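Long-range contacts in vacuolar protein sorting 29 (Cryptosporidium parvum, PDB 2A22), which probably serves as the VPS29 subunit of retromer, the coat that sorts and recycles membrane cargo, and is built on a calcineurin-like phosphoesterase fold: residues S45-L50 / P182-M187; I56-C61 / N80-S85; F114-M119 / M187-N192; H151-F156 / L196-L201. One frame throughout, in Å; residues are numbered along the deposited sequence.

How the contacts relate
Four contacts illustrate how a two-sheet sandwich is assembled. Contact 2 alone joins neighbouring strands of one sheet, through backbone hydrogen bonds; the others are packing through side chains. Contacts 3 and 4 pack one sheet on the other at different places; contacts 1, 2 and 3 are buried, whereas contact 4 lies nearer the surface, with mostly partly exposed residues. Contact 1 lies on the other face of the six-stranded sheet, where a buried aromatic pair seats residues 45-50. Strand 183-190 serves contacts 1 and 3, with Met187 common to both segments, and its neighbour 193-202 serves contact 4. Contacts 2 and 4, about 17 Å apart between centres, do not touch.

Contact 1. Residues S45-L50 / P182-M187; sequences SNFREL and PSFMLM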
loop_
_atom_site.group_PDB
_atom_site.type_symbol
_atom_site.label_atom_id
_atom_site.label_comp_id
_atom_site.label_asym_id
_atom_site.label_seq_id
_atom_site.Cartn_x
_atom_site.Cartn_y
_atom_site.Cartn_z
ATOM N N SER A 45 -9.655 -6.886 13.622
ATOM C CA SER A 45 -10.858 -6.100 13.923
ATOM C C SER A 45 -10.450 -4.717 14.425
ATOM O O SER A 45 -11.116 -3.726 14.137
ATOM C CB SER A 45 -11.775 -6.826 14.921
ATOM O OG SER A 45 -11.162 -6.956 16.188
ATOM N N ASN A 46 -9.320 -4.668 15.126
ATOM C CA ASN A 46 -8.725 -3.433 15.661
ATOM C C ASN A 46 -8.515 -2.312 14.635
ATOM O O ASN A 46 -8.317 -1.150 15.050
ATOM C CB ASN A 46 -7.334 -3.731 16.239
ATOM C CG ASN A 46 -7.287 -4.970 17.091
ATOM O OD1 ASN A 46 -6.993 -4.889 18.278
ATOM N ND2 ASN A 46 -7.517 -6.122 16.493
ATOM N N PHE A 47 -8.475 -2.691 13.339
ATOM C CA PHE A 47 -8.185 -1.816 12.200
ATOM C C PHE A 47 -9.487 -1.369 11.563
ATOM O O PHE A 47 -9.486 -0.572 10.613
ATOM C CB PHE A 47 -7.391 -2.576 11.102
ATOM C CG PHE A 47 -5.907 -2.762 11.394
ATOM C CD1 PHE A 47 -5.330 -2.361 12.624
ATOM C CD2 PHE A 47 -5.088 -3.393 10.449
ATOM C CE1 PHE A 47 -3.955 -2.536 12.876
ATOM C CE2 PHE A 47 -3.713 -3.580 10.693
ATOM C CZ PHE A 47 -3.148 -3.158 11.905
ATOM N N ARG A 48 -10.590 -1.930 12.054
ATOM C CA ARG A 48 -11.883 -1.863 11.372
ATOM C C ARG A 48 -12.348 -0.442 11.140
ATOM O O ARG A 48 -12.619 -0.047 10.007
ATOM C CB ARG A 48 -12.949 -2.660 12.141
ATOM C CG ARG A 48 -14.362 -2.612 11.501
ATOM C CD ARG A 48 -15.397 -3.299 12.358
ATOM N NE ARG A 48 -16.750 -2.878 11.978
ATOM C CZ ARG A 48 -17.878 -3.351 12.519
ATOM N NH1 ARG A 48 -17.837 -4.278 13.478
ATOM N NH2 ARG A 48 -19.053 -2.892 12.098
ATOM N N GLU A 49 -12.425 0.316 12.220
ATOM C CA GLU A 49 -12.897 1.674 12.168
ATOM C C GLU A 49 -11.880 2.599 11.529
ATOM O O GLU A 49 -12.262 3.546 10.834
ATOM C CB GLU A 49 -13.277 2.158 13.570
ATOM C CG GLU A 49 -14.620 1.591 14.046
ATOM C CD GLU A 49 -15.069 2.161 15.389
ATOM O OE1 GLU A 49 -14.227 2.723 16.148
ATOM O OE2 GLU A 49 -16.283 2.035 15.690
ATOM N N LEU A 50 -10.592 2.318 11.740
ATOM C CA LEU A 50 -9.546 3.080 11.074
ATOM C C LEU A 50 -9.711 3.038 9.554
ATOM O O LEU A 50 -9.665 4.083 8.907
ATOM C CB LEU A 50 -8.147 2.623 11.506
ATOM C CG LEU A 50 -7.624 3.196 12.833
ATOM C CD1 LEU A 50 -6.347 2.476 13.246
ATOM C CD2 LEU A 50 -7.405 4.730 12.836
ATOM N N PRO A 182 0.618 -7.138 11.646
ATOM C CA PRO A 182 -0.322 -6.458 10.718
ATOM C C PRO A 182 -0.036 -4.952 10.713
ATOM O O PRO A 182 0.239 -4.362 11.776
ATOM C CB PRO A 182 -1.716 -6.752 11.315
ATOM C CG PRO A 182 -1.482 -8.034 12.246
ATOM C CD PRO A 182 -0.068 -7.849 12.753
ATOM N N SER A 183 -0.036 -4.343 9.536
ATOM C CA SER A 183 0.245 -2.897 9.419
ATOM C C SER A 183 -0.369 -2.319 8.152
ATOM O O SER A 183 -0.741 -3.067 7.240
ATOM C CB SER A 183 1.756 -2.615 9.424
ATOM O OG SER A 183 2.396 -3.252 8.308
ATOM N N PHE A 184 -0.473 -0.986 8.122
ATOM C CA PHE A 184 -0.861 -0.217 6.950
ATOM C C PHE A 184 -0.433 1.236 7.217
ATOM O O PHE A 184 0.052 1.563 8.317
ATOM C CB PHE A 184 -2.375 -0.336 6.661
ATOM C CG PHE A 184 -3.256 0.310 7.722
ATOM C CD1 PHE A 184 -3.609 1.668 7.639
ATOM C CD2 PHE A 184 -3.731 -0.441 8.793
ATOM C CE1 PHE A 184 -4.427 2.264 8.609
ATOM C CE2 PHE A 184 -4.526 0.135 9.777
ATOM C CZ PHE A 184 -4.891 1.497 9.678
ATOM N N MET A 185 -0.628 2.095 6.218
ATOM C CA MET A 185 -0.329 3.517 6.345
ATOM C C MET A 185 -1.499 4.374 5.887
ATOM O O MET A 185 -2.242 4.016 4.965
ATOM C CB MET A 185 0.897 3.882 5.519
ATOM C CG MET A 185 2.157 3.197 5.990
ATOM S SD MET A 185 3.450 3.486 4.810
ATOM C CE MET A 185 4.800 2.694 5.672
ATOM N N LEU A 186 -1.661 5.510 6.541
ATOM C CA LEU A 186 -2.581 6.520 6.050
ATOM C C LEU A 186 -1.752 7.771 5.843
ATOM O O LEU A 186 -1.057 8.205 6.753
ATOM C CB LEU A 186 -3.752 6.717 7.011
ATOM C CG LEU A 186 -4.856 5.644 6.970
ATOM C CD1 LEU A 186 -5.726 5.684 8.225
ATOM C CD2 LEU A 186 -5.736 5.855 5.746
ATOM N N MET A 187 -1.770 8.301 4.618
ATOM C CA MET A 187 -0.888 9.401 4.216
ATOM C C MET A 187 -1.743 10.626 3.886
ATOM O O MET A 187 -2.536 10.602 2.916
ATOM C CB MET A 187 -0.054 8.980 2.977
ATOM C CG MET A 187 0.936 10.055 2.456
ATOM S SD MET A 187 1.990 9.461 1.125
ATOM C CE MET A 187 3.486 9.236 2.011
#
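Phe184 drives the edge of its ring into the face of Phe47, a T-shaped (edge-to-face) stack with centroids 4.9 Å apart and planes at 80°. The intruding atom is Phe184 CE2, which stands over the centre of the Phe47 ring and lies 3.6 Å from Phe47 CG. CB of Phe184 points toward residues 45-50, and with CG between the backbone N and the carbonyl carbon (chi1 67°), the crowded position, the CD2-CE2 edge faces Phe47. Phe47 meets it with CG beside its own backbone N, and the two side chains slide past one another in opposite directions. The far rim of Phe47 reaches the start of the strand: CE2 packs 3.8 Å from Pro182 CB, while Pro182 O lies near the ring plane, 3.6 Å from Phe47 CZ.

This is the outer layer of an alpha-beta-beta-alpha sandwich, the calcineurin-like phosphoesterase fold, in which the short helical region 45-52 covers strand 183-190 of the six-stranded sheet. Leu50, about one helical turn beyond Phe47, crosses Phe184 at about a right angle and sets its CB 3.9 Å from Phe184 CZ. Leu29 and Ile31 of the adjacent strand also touch Phe184, and Tyr199 stacks on it from strand 193-202. Ser183 points the other way, its OG hydrogen-bonded to Pro166 O. Farther along the strand, Leu186 again faces the helical segment, bringing CD1 to 4.3 Å from the backbone O of Leu50.

Contact 2. Residues I56-C61 / N80-S85; sequences INYVLC and NVYIVS
A parallel pairing of neighbouring strands joins residues 56-61 to 80-85 at one edge of the six-stranded sheet, where 81-83 is the outermost strand. The two are the strands of a beta-alpha-beta unit whose connecting helix, 68-77, packs on the face carrying Val59, Cys61 and Ile83. Strands 58-61 and 81-83 run 3° from parallel, their axes 4.8 Å apart at closest approach. The bonding alternates as parallel register requires: Val59 N donates to Asn80 O and its O accepts from Tyr82 N (2.9 Å); Cys61 N then donates to Tyr82 O and its O accepts from Val84 N. The Tyr82 N bond is almost straight, 177° at the hydrogen.

Side chains pair along both faces. On the helix side, Val59 CG2 lies 3.9 Å from Val81 CG2, and Cys61 CB meets Ile83 CG1. On the face turned to strands 106-111 and 114-119, Leu60 CD2 rests 3.7 Å from Tyr82 CD2, the two side chains lying side by side.

Where the strands begin, Asn80 runs alongside Tyr58, its amide plane 35° from the ring. Its ND2 stands 3.6 Å above that ring, offset toward the rim, and makes a weak hydrogen bond to Asn57 O. A water bridges this end, donating to Asn57 O (2.6 Å) and accepting from Asn80 N (2.9 Å).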
loop_
_atom_site.group_PDB
_atom_site.type_symbol
_atom_site.label_atom_id
_atom_site.label_comp_id
_atom_site.label_asym_id
_atom_site.label_seq_id
_atom_site.Cartn_x
_atom_site.Cartn_y
_atom_site.Cartn_z
ATOM N N ILE A 56 -10.902 8.922 3.864
ATOM C CA ILE A 56 -10.035 8.262 2.877
ATOM C C ILE A 56 -10.638 8.474 1.494
ATOM O O ILE A 56 -11.777 8.049 1.252
ATOM C CB ILE A 56 -9.884 6.758 3.165
ATOM C CG1 ILE A 56 -9.135 6.538 4.485
ATOM C CG2 ILE A 56 -9.187 6.048 1.984
ATOM C CD1 ILE A 56 -9.297 5.131 5.037
ATOM N N ASN A 57 -9.889 9.137 0.604
ATOM C CA ASN A 57 -10.376 9.367 -0.752
ATOM C C ASN A 57 -9.482 8.733 -1.831
ATOM O O ASN A 57 -9.723 8.924 -3.022
ATOM C CB ASN A 57 -10.650 10.872 -1.026
ATOM C CG ASN A 57 -9.379 11.689 -1.071
ATOM O OD1 ASN A 57 -8.395 11.353 -0.418
ATOM N ND2 ASN A 57 -9.368 12.740 -1.882
ATOM N N TYR A 58 -8.464 7.985 -1.392
ATOM C CA TYR A 58 -7.594 7.181 -2.270
ATOM C C TYR A 58 -7.097 5.943 -1.537
ATOM O O TYR A 58 -6.796 5.999 -0.359
ATOM C CB TYR A 58 -6.365 7.959 -2.724
ATOM C CG TYR A 58 -6.604 8.994 -3.794
ATOM C CD1 TYR A 58 -6.994 10.298 -3.448
ATOM C CD2 TYR A 58 -6.415 8.681 -5.153
ATOM C CE1 TYR A 58 -7.209 11.288 -4.427
ATOM C CE2 TYR A 58 -6.633 9.655 -6.147
ATOM C CZ TYR A 58 -7.027 10.957 -5.767
ATOM O OH TYR A 58 -7.244 11.924 -6.724
ATOM N N VAL A 59 -7.029 4.829 -2.259
ATOM C CA VAL A 59 -6.467 3.598 -1.763
ATOM C C VAL A 59 -5.450 3.193 -2.795
ATOM O O VAL A 59 -5.785 3.107 -3.956
ATOM C CB VAL A 59 -7.525 2.460 -1.648
ATOM C CG1 VAL A 59 -6.862 1.117 -1.209
ATOM C CG2 VAL A 59 -8.632 2.832 -0.690
ATOM N N LEU A 60 -4.198 2.990 -2.365
ATOM C CA LEU A 60 -3.157 2.414 -3.219
ATOM C C LEU A 60 -2.723 1.071 -2.654
ATOM O O LEU A 60 -2.077 0.978 -1.610
ATOM C CB LEU A 60 -1.969 3.358 -3.384
ATOM C CG LEU A 60 -2.320 4.804 -3.768
ATOM C CD1 LEU A 60 -1.044 5.662 -3.749
ATOM C CD2 LEU A 60 -3.024 4.859 -5.106
ATOM N N CYS A 61 -3.116 0.021 -3.339
ATOM C CA CYS A 61 -2.939 -1.324 -2.811
ATOM C C CYS A 61 -1.808 -2.030 -3.521
ATOM O O CYS A 61 -1.810 -2.121 -4.749
ATOM C CB CYS A 61 -4.234 -2.120 -2.950
ATOM S SG CYS A 61 -4.039 -3.841 -2.422
ATOM N N ASN A 80 -11.705 6.175 -5.776
ATOM C CA ASN A 80 -10.316 6.015 -6.290
ATOM C C ASN A 80 -9.490 4.898 -5.622
ATOM O O ASN A 80 -8.781 5.127 -4.625
ATOM C CB ASN A 80 -9.548 7.359 -6.280
ATOM C CG ASN A 80 -10.342 8.486 -6.969
ATOM O OD1 ASN A 80 -10.953 8.261 -8.004
ATOM N ND2 ASN A 80 -10.356 9.677 -6.373
ATOM N N VAL A 81 -9.610 3.694 -6.167
ATOM C CA VAL A 81 -8.968 2.513 -5.598
ATOM C C VAL A 81 -8.092 1.827 -6.657
ATOM O O VAL A 81 -8.604 1.308 -7.653
ATOM C CB VAL A 81 -9.999 1.526 -5.027
ATOM C CG1 VAL A 81 -9.308 0.259 -4.544
ATOM C CG2 VAL A 81 -10.784 2.187 -3.865
ATOM N N TYR A 82 -6.778 1.857 -6.435
ATOM C CA TYR A 82 -5.808 1.256 -7.336
ATOM C C TYR A 82 -5.215 0.014 -6.701
ATOM O O TYR A 82 -4.690 0.066 -5.568
ATOM C CB TYR A 82 -4.685 2.272 -7.653
ATOM C CG TYR A 82 -5.238 3.518 -8.328
ATOM C CD1 TYR A 82 -5.285 3.592 -9.705
ATOM C CD2 TYR A 82 -5.764 4.597 -7.584
ATOM C CE1 TYR A 82 -5.815 4.689 -10.357
ATOM C CE2 TYR A 82 -6.308 5.729 -8.231
ATOM C CZ TYR A 82 -6.319 5.751 -9.630
ATOM O OH TYR A 82 -6.831 6.812 -10.358
ATOM N N ILE A 83 -5.272 -1.095 -7.434
ATOM C CA ILE A 83 -4.735 -2.373 -6.988
ATOM C C ILE A 83 -3.827 -2.906 -8.052
ATOM O O ILE A 83 -4.194 -2.984 -9.246
ATOM C CB ILE A 83 -5.863 -3.394 -6.716
ATOM C CG1 ILE A 83 -6.799 -2.866 -5.602
ATOM C CG2 ILE A 83 -5.284 -4.781 -6.381
ATOM C CD1 ILE A 83 -8.167 -3.624 -5.450
ATOM N N VAL A 84 -2.613 -3.256 -7.648
ATOM C CA VAL A 84 -1.697 -3.874 -8.588
ATOM C C VAL A 84 -1.604 -5.382 -8.313
ATOM O O VAL A 84 -1.907 -5.850 -7.215
ATOM C CB VAL A 84 -0.309 -3.195 -8.597
ATOM C CG1 VAL A 84 -0.455 -1.764 -9.116
ATOM C CG2 VAL A 84 0.359 -3.254 -7.191
ATOM N N SER A 85 -1.204 -6.121 -9.330
ATOM C CA SER A 85 -1.007 -7.562 -9.233
ATOM C C SER A 85 0.226 -7.961 -8.403
ATOM O O SER A 85 1.339 -7.474 -8.643
ATOM C CB SER A 85 -0.856 -8.129 -10.651
ATOM O OG SER A 85 -1.038 -9.525 -10.594
HETATM O O HOH W 1 -12.107 8.394 -4.000
HETATM O O HOH W 2 -10.408 12.948 -6.578
#

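Contact 3. Residues F114-M119 / M187-N192; sequences FKIGLM and MALQGN
Phe114 meets the turn after strand 183-190 through CD2, CE2 and CZ of its ring, and Leu189 is the main apolar partner. CB points toward the other segment; with CG anti to the carbonyl carbon and beside the backbone N (chi1 -58°), the CD2-CE2-CZ part of the ring is the part that meets residues 189-192. CD2 is the first ring atom to touch, 3.8 Å from Leu189 CD2, and the two side chains cross obliquely. CE2, the next ring atom, remains within 4.0 Å of that methyl and comes to 3.6 Å from Gly191 O. At the tip, CZ lies 3.8 Å from Asn192 O, which sits at the ring edge in its plane.

Leu189 forks between two partners: while CD2 takes the ring, CD1 meets Ile116 CD1 tip to tip at 4.0 Å.

This is packing between the two sheets of the sandwich, strand 114-119 belonging to one and strand 183-190 to the other. Val194 of strand 193-202 touches both Phe114 and Leu189, Ile111 of strand 106-111 adds to the cover of Leu189, and from strand 144-147 Ile144 and Val146 back Phe114 and Ile116 respectively.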
loop_
_atom_site.group_PDB
_atom_site.type_symbol
_atom_site.label_atom_id
_atom_site.label_comp_id
_atom_site.label_asym_id
_atom_site.label_seq_id
_atom_site.Cartn_x
_atom_site.Cartn_y
_atom_site.Cartn_z
ATOM N N PHE A 114 1.603 15.440 -5.716
ATOM C CA PHE A 114 2.517 14.287 -5.787
ATOM C C PHE A 114 2.161 13.241 -6.840
ATOM O O PHE A 114 1.006 12.849 -6.968
ATOM C CB PHE A 114 2.680 13.646 -4.393
ATOM C CG PHE A 114 3.191 14.609 -3.381
ATOM C CD1 PHE A 114 4.567 14.798 -3.222
ATOM C CD2 PHE A 114 2.300 15.408 -2.651
ATOM C CE1 PHE A 114 5.055 15.745 -2.309
ATOM C CE2 PHE A 114 2.761 16.357 -1.747
ATOM C CZ PHE A 114 4.152 16.537 -1.578
ATOM N N LYS A 115 3.170 12.829 -7.596
ATOM C CA LYS A 115 3.082 11.707 -8.524
ATOM C C LYS A 115 3.485 10.495 -7.696
ATOM O O LYS A 115 4.588 10.442 -7.121
ATOM C CB LYS A 115 4.085 11.911 -9.665
ATOM C CG LYS A 115 3.580 11.651 -11.065
ATOM C CD LYS A 115 4.527 12.314 -12.100
ATOM C CE LYS A 115 4.607 11.538 -13.437
ATOM N NZ LYS A 115 5.834 11.909 -14.254
ATOM N N ILE A 116 2.598 9.514 -7.632
ATOM C CA ILE A 116 2.841 8.359 -6.790
ATOM C C ILE A 116 2.925 7.069 -7.612
ATOM O O ILE A 116 1.977 6.709 -8.338
ATOM C CB ILE A 116 1.786 8.275 -5.663
ATOM C CG1 ILE A 116 1.604 9.681 -5.048
ATOM C CG2 ILE A 116 2.184 7.192 -4.636
ATOM C CD1 ILE A 116 0.805 9.755 -3.743
ATOM N N GLY A 117 4.057 6.375 -7.482
ATOM C CA GLY A 117 4.252 5.083 -8.136
ATOM C C GLY A 117 3.821 3.960 -7.205
ATOM O O GLY A 117 4.071 4.026 -5.996
ATOM N N LEU A 118 3.171 2.947 -7.775
ATOM C CA LEU A 118 2.633 1.792 -7.040
ATOM C C LEU A 118 2.961 0.490 -7.791
ATOM O O LEU A 118 2.644 0.362 -8.980
ATOM C CB LEU A 118 1.119 1.908 -6.911
ATOM C CG LEU A 118 0.403 0.713 -6.257
ATOM C CD1 LEU A 118 0.728 0.685 -4.762
ATOM C CD2 LEU A 118 -1.105 0.866 -6.508
ATOM N N MET A 119 3.633 -0.443 -7.117
ATOM C CA MET A 119 3.952 -1.721 -7.721
ATOM C C MET A 119 4.169 -2.762 -6.625
ATOM O O MET A 119 4.502 -2.404 -5.521
ATOM C CB MET A 119 5.173 -1.603 -8.647
ATOM C CG MET A 119 6.456 -1.121 -7.971
ATOM S SD MET A 119 7.938 -1.260 -9.037
ATOM C CE MET A 119 7.302 -2.368 -10.298
ATOM N N MET A 187 -1.770 8.301 4.618
ATOM C CA MET A 187 -0.888 9.401 4.216
ATOM C C MET A 187 -1.743 10.626 3.886
ATOM O O MET A 187 -2.536 10.602 2.916
ATOM C CB MET A 187 -0.054 8.980 2.977
ATOM C CG MET A 187 0.936 10.055 2.456
ATOM S SD MET A 187 1.990 9.461 1.125
ATOM C CE MET A 187 3.486 9.236 2.011
ATOM N N ALA A 188 -1.606 11.689 4.678
ATOM C CA ALA A 188 -2.348 12.924 4.405
ATOM C C ALA A 188 -1.481 13.804 3.517
ATOM O O ALA A 188 -0.336 14.125 3.867
ATOM C CB ALA A 188 -2.695 13.672 5.682
ATOM N N LEU A 189 -2.041 14.186 2.374
ATOM C CA LEU A 189 -1.390 15.113 1.492
ATOM C C LEU A 189 -2.147 16.436 1.474
ATOM O O LEU A 189 -3.371 16.477 1.227
ATOM C CB LEU A 189 -1.288 14.507 0.088
ATOM C CG LEU A 189 -0.538 13.169 -0.043
ATOM C CD1 LEU A 189 -0.782 12.584 -1.431
ATOM C CD2 LEU A 189 0.953 13.321 0.202
ATOM N N GLN A 190 -1.433 17.516 1.761
ATOM C CA GLN A 190 -2.059 18.829 1.759
ATOM C C GLN A 190 -1.088 19.826 1.175
ATOM O O GLN A 190 -0.055 20.106 1.777
ATOM C CB GLN A 190 -2.504 19.254 3.175
ATOM C CG GLN A 190 -3.530 18.318 3.761
ATOM C CD GLN A 190 -4.006 18.702 5.171
ATOM O OE1 GLN A 190 -3.449 19.586 5.824
ATOM N NE2 GLN A 190 -5.019 17.975 5.662
ATOM N N GLY A 191 -1.408 20.341 -0.005
ATOM C CA GLY A 191 -0.460 21.205 -0.711
ATOM C C GLY A 191 0.881 20.511 -0.793
ATOM O O GLY A 191 0.954 19.382 -1.297
ATOM N N ASN A 192 1.933 21.148 -0.278
ATOM C CA ASN A 192 3.292 20.567 -0.346
ATOM C C ASN A 192 3.662 19.697 0.873
ATOM O O ASN A 192 4.800 19.223 0.985
ATOM C CB ASN A 192 4.348 21.664 -0.585
ATOM C CG ASN A 192 4.319 22.222 -2.030
ATOM O OD1 ASN A 192 3.997 21.507 -2.992
ATOM N ND2 ASN A 192 4.672 23.506 -2.178
#

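Contact 4. Residues H151-F156 / L196-L201; sequences HKLRVF and LYVYDL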
loop_
_atom_site.group_PDB
_atom_site.type_symbol
_atom_site.label_atom_id
_atom_site.label_comp_id
_atom_site.label_asym_id
_atom_site.label_seq_id
_atom_site.Cartn_x
_atom_site.Cartn_y
_atom_site.Cartn_z
ATOM N N HIS A 151 6.860 -7.818 3.215
ATOM C CA HIS A 151 6.286 -7.702 4.587
ATOM C C HIS A 151 7.116 -6.854 5.551
ATOM O O HIS A 151 6.932 -6.934 6.765
ATOM C CB HIS A 151 5.986 -9.092 5.227
ATOM C CG HIS A 151 4.954 -9.900 4.484
ATOM N ND1 HIS A 151 4.194 -10.877 5.094
ATOM C CD2 HIS A 151 4.554 -9.865 3.190
ATOM C CE1 HIS A 151 3.385 -11.417 4.205
ATOM N NE2 HIS A 151 3.582 -10.822 3.041
ATOM N N LYS A 152 8.001 -6.025 5.015
ATOM C CA LYS A 152 8.781 -5.142 5.820
ATOM C C LYS A 152 8.238 -3.732 5.743
ATOM O O LYS A 152 8.448 -3.019 4.748
ATOM C CB LYS A 152 10.252 -5.132 5.403
ATOM C CG LYS A 152 11.130 -4.465 6.490
ATOM C CD LYS A 152 12.577 -4.283 6.078
ATOM C CE LYS A 152 13.442 -4.108 7.360
ATOM N NZ LYS A 152 14.896 -3.819 7.097
ATOM N N LEU A 153 7.575 -3.339 6.825
ATOM C CA LEU A 153 7.086 -1.989 7.020
ATOM C C LEU A 153 8.263 -1.018 6.966
ATOM O O LEU A 153 9.269 -1.203 7.666
ATOM C CB LEU A 153 6.387 -1.909 8.372
ATOM C CG LEU A 153 5.542 -0.716 8.822
ATOM C CD1 LEU A 153 4.432 -0.364 7.824
ATOM C CD2 LEU A 153 4.987 -1.045 10.218
ATOM N N ARG A 154 8.164 -0.015 6.100
ATOM C CA ARG A 154 9.268 0.920 5.954
ATOM C C ARG A 154 8.888 2.271 5.356
ATOM O O ARG A 154 8.058 2.359 4.446
ATOM C CB ARG A 154 10.386 0.324 5.107
ATOM C CG ARG A 154 11.680 1.141 5.193
ATOM C CD ARG A 154 12.843 0.439 4.519
ATOM N NE ARG A 154 12.581 0.112 3.117
ATOM C CZ ARG A 154 13.444 -0.514 2.318
ATOM N NH1 ARG A 154 14.636 -0.887 2.763
ATOM N NH2 ARG A 154 13.113 -0.777 1.067
ATOM N N VAL A 155 9.537 3.305 5.876
ATOM C CA VAL A 155 9.463 4.660 5.355
ATOM C C VAL A 155 10.895 5.141 5.228
ATOM O O VAL A 155 11.637 5.127 6.216
ATOM C CB VAL A 155 8.845 5.613 6.384
ATOM C CG1 VAL A 155 8.844 7.073 5.858
ATOM C CG2 VAL A 155 7.482 5.140 6.800
ATOM N N PHE A 156 11.294 5.582 4.043
ATOM C CA PHE A 156 12.523 6.346 3.991
ATOM C C PHE A 156 12.552 7.289 2.815
ATOM O O PHE A 156 11.903 7.038 1.780
ATOM C CB PHE A 156 13.769 5.444 4.001
ATOM C CG PHE A 156 14.032 4.757 2.707
ATOM C CD1 PHE A 156 14.882 5.327 1.770
ATOM C CD2 PHE A 156 13.452 3.519 2.433
ATOM C CE1 PHE A 156 15.134 4.701 0.557
ATOM C CE2 PHE A 156 13.712 2.856 1.224
ATOM C CZ PHE A 156 14.552 3.466 0.273
ATOM N N LEU A 196 2.513 11.404 7.302
ATOM C CA LEU A 196 2.348 9.979 7.138
ATOM C C LEU A 196 2.102 9.317 8.486
ATOM O O LEU A 196 2.956 9.393 9.365
ATOM C CB LEU A 196 3.622 9.374 6.563
ATOM C CG LEU A 196 3.539 7.874 6.265
ATOM C CD1 LEU A 196 2.555 7.599 5.093
ATOM C CD2 LEU A 196 4.919 7.338 5.926
ATOM N N TYR A 197 0.969 8.625 8.615
ATOM C CA TYR A 197 0.705 7.780 9.779
ATOM C C TYR A 197 0.888 6.295 9.479
ATOM O O TYR A 197 0.260 5.744 8.581
ATOM C CB TYR A 197 -0.699 8.049 10.274
ATOM C CG TYR A 197 -0.884 9.489 10.687
ATOM C CD1 TYR A 197 -0.381 9.952 11.918
ATOM C CD2 TYR A 197 -1.547 10.402 9.852
ATOM C CE1 TYR A 197 -0.540 11.306 12.316
ATOM C CE2 TYR A 197 -1.727 11.745 10.247
ATOM C CZ TYR A 197 -1.218 12.190 11.482
ATOM O OH TYR A 197 -1.376 13.521 11.880
ATOM N N VAL A 198 1.778 5.663 10.233
ATOM C CA VAL A 198 2.106 4.277 10.049
ATOM C C VAL A 198 1.486 3.458 11.183
ATOM O O VAL A 198 1.830 3.648 12.360
ATOM C CB VAL A 198 3.645 4.102 10.033
ATOM C CG1 VAL A 198 4.038 2.616 9.962
ATOM C CG2 VAL A 198 4.257 4.888 8.850
ATOM N N TYR A 199 0.578 2.549 10.835
ATOM C CA TYR A 199 -0.121 1.725 11.865
ATOM C C TYR A 199 0.453 0.308 11.905
ATOM O O TYR A 199 0.686 -0.278 10.867
ATOM C CB TYR A 199 -1.631 1.663 11.609
ATOM C CG TYR A 199 -2.280 3.020 11.776
ATOM C CD1 TYR A 199 -2.842 3.389 12.981
ATOM C CD2 TYR A 199 -2.269 3.951 10.741
ATOM C CE1 TYR A 199 -3.412 4.659 13.151
ATOM C CE2 TYR A 199 -2.846 5.198 10.892
ATOM C CZ TYR A 199 -3.389 5.552 12.111
ATOM O OH TYR A 199 -3.926 6.790 12.267
ATOM N N ASP A 200 0.708 -0.212 13.100
ATOM C CA ASP A 200 0.983 -1.625 13.274
ATOM C C ASP A 200 0.299 -2.184 14.524
ATOM O O ASP A 200 0.020 -1.441 15.471
ATOM C CB ASP A 200 2.488 -1.914 13.255
ATOM C CG ASP A 200 3.216 -1.421 14.518
ATOM O OD1 ASP A 200 2.871 -0.370 15.069
ATOM O OD2 ASP A 200 4.178 -2.080 14.936
ATOM N N LEU A 201 0.001 -3.483 14.495
ATOM C CA LEU A 201 -0.660 -4.151 15.593
ATOM C C LEU A 201 0.317 -5.107 16.259
ATOM O O LEU A 201 0.747 -6.077 15.648
ATOM C CB LEU A 201 -1.897 -4.931 15.097
ATOM C CG LEU A 201 -2.715 -5.765 16.117
ATOM C CD1 LEU A 201 -3.167 -4.919 17.287
ATOM C CD2 LEU A 201 -3.943 -6.355 15.456
#
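The backbones of 153-155 and 196-200 run nearly antiparallel, 161° between their directions, but Leu153 CA and Val198 CA stay 8.6 Å apart, too far for strand pairing, and the contact is made mainly by side chains. Leu153 and Val198 reach toward each other tip to tip. Val198 CG1 fits against the fork of the leucine, 3.7 Å from Leu153 CD1 and 3.8 Å from Leu153 CD2. CG of Leu153 is anti to the backbone N (chi1 -169°), and with chi2 at 54° CD2 also comes to 4.0 Å from Asp200 CB. The carboxylate of Asp200 is engaged elsewhere, in a salt bridge with Arg202.

The two sheets of this calcineurin-like phosphoesterase sandwich face each other, and the contact lies toward its surface, where strand 154-158, outermost in its sheet, lies over strand 193-202 of the other. Leu153 and Val155 also touch Met185 of strand 183-190.

Val155 works through both methyls. CG2 carries most of the contact, 3.5 Å from Leu196 CD2, tighter than usual for two carbons, and 3.8 Å from Val198 CG2; CG1 reaches the same Leu196 methyl at 3.9 Å. The valine side chain as a whole meets Leu196 tip to tip but slides past Val198 in the opposite direction. Phe213 of strand 205-214 packs on Val155 as well.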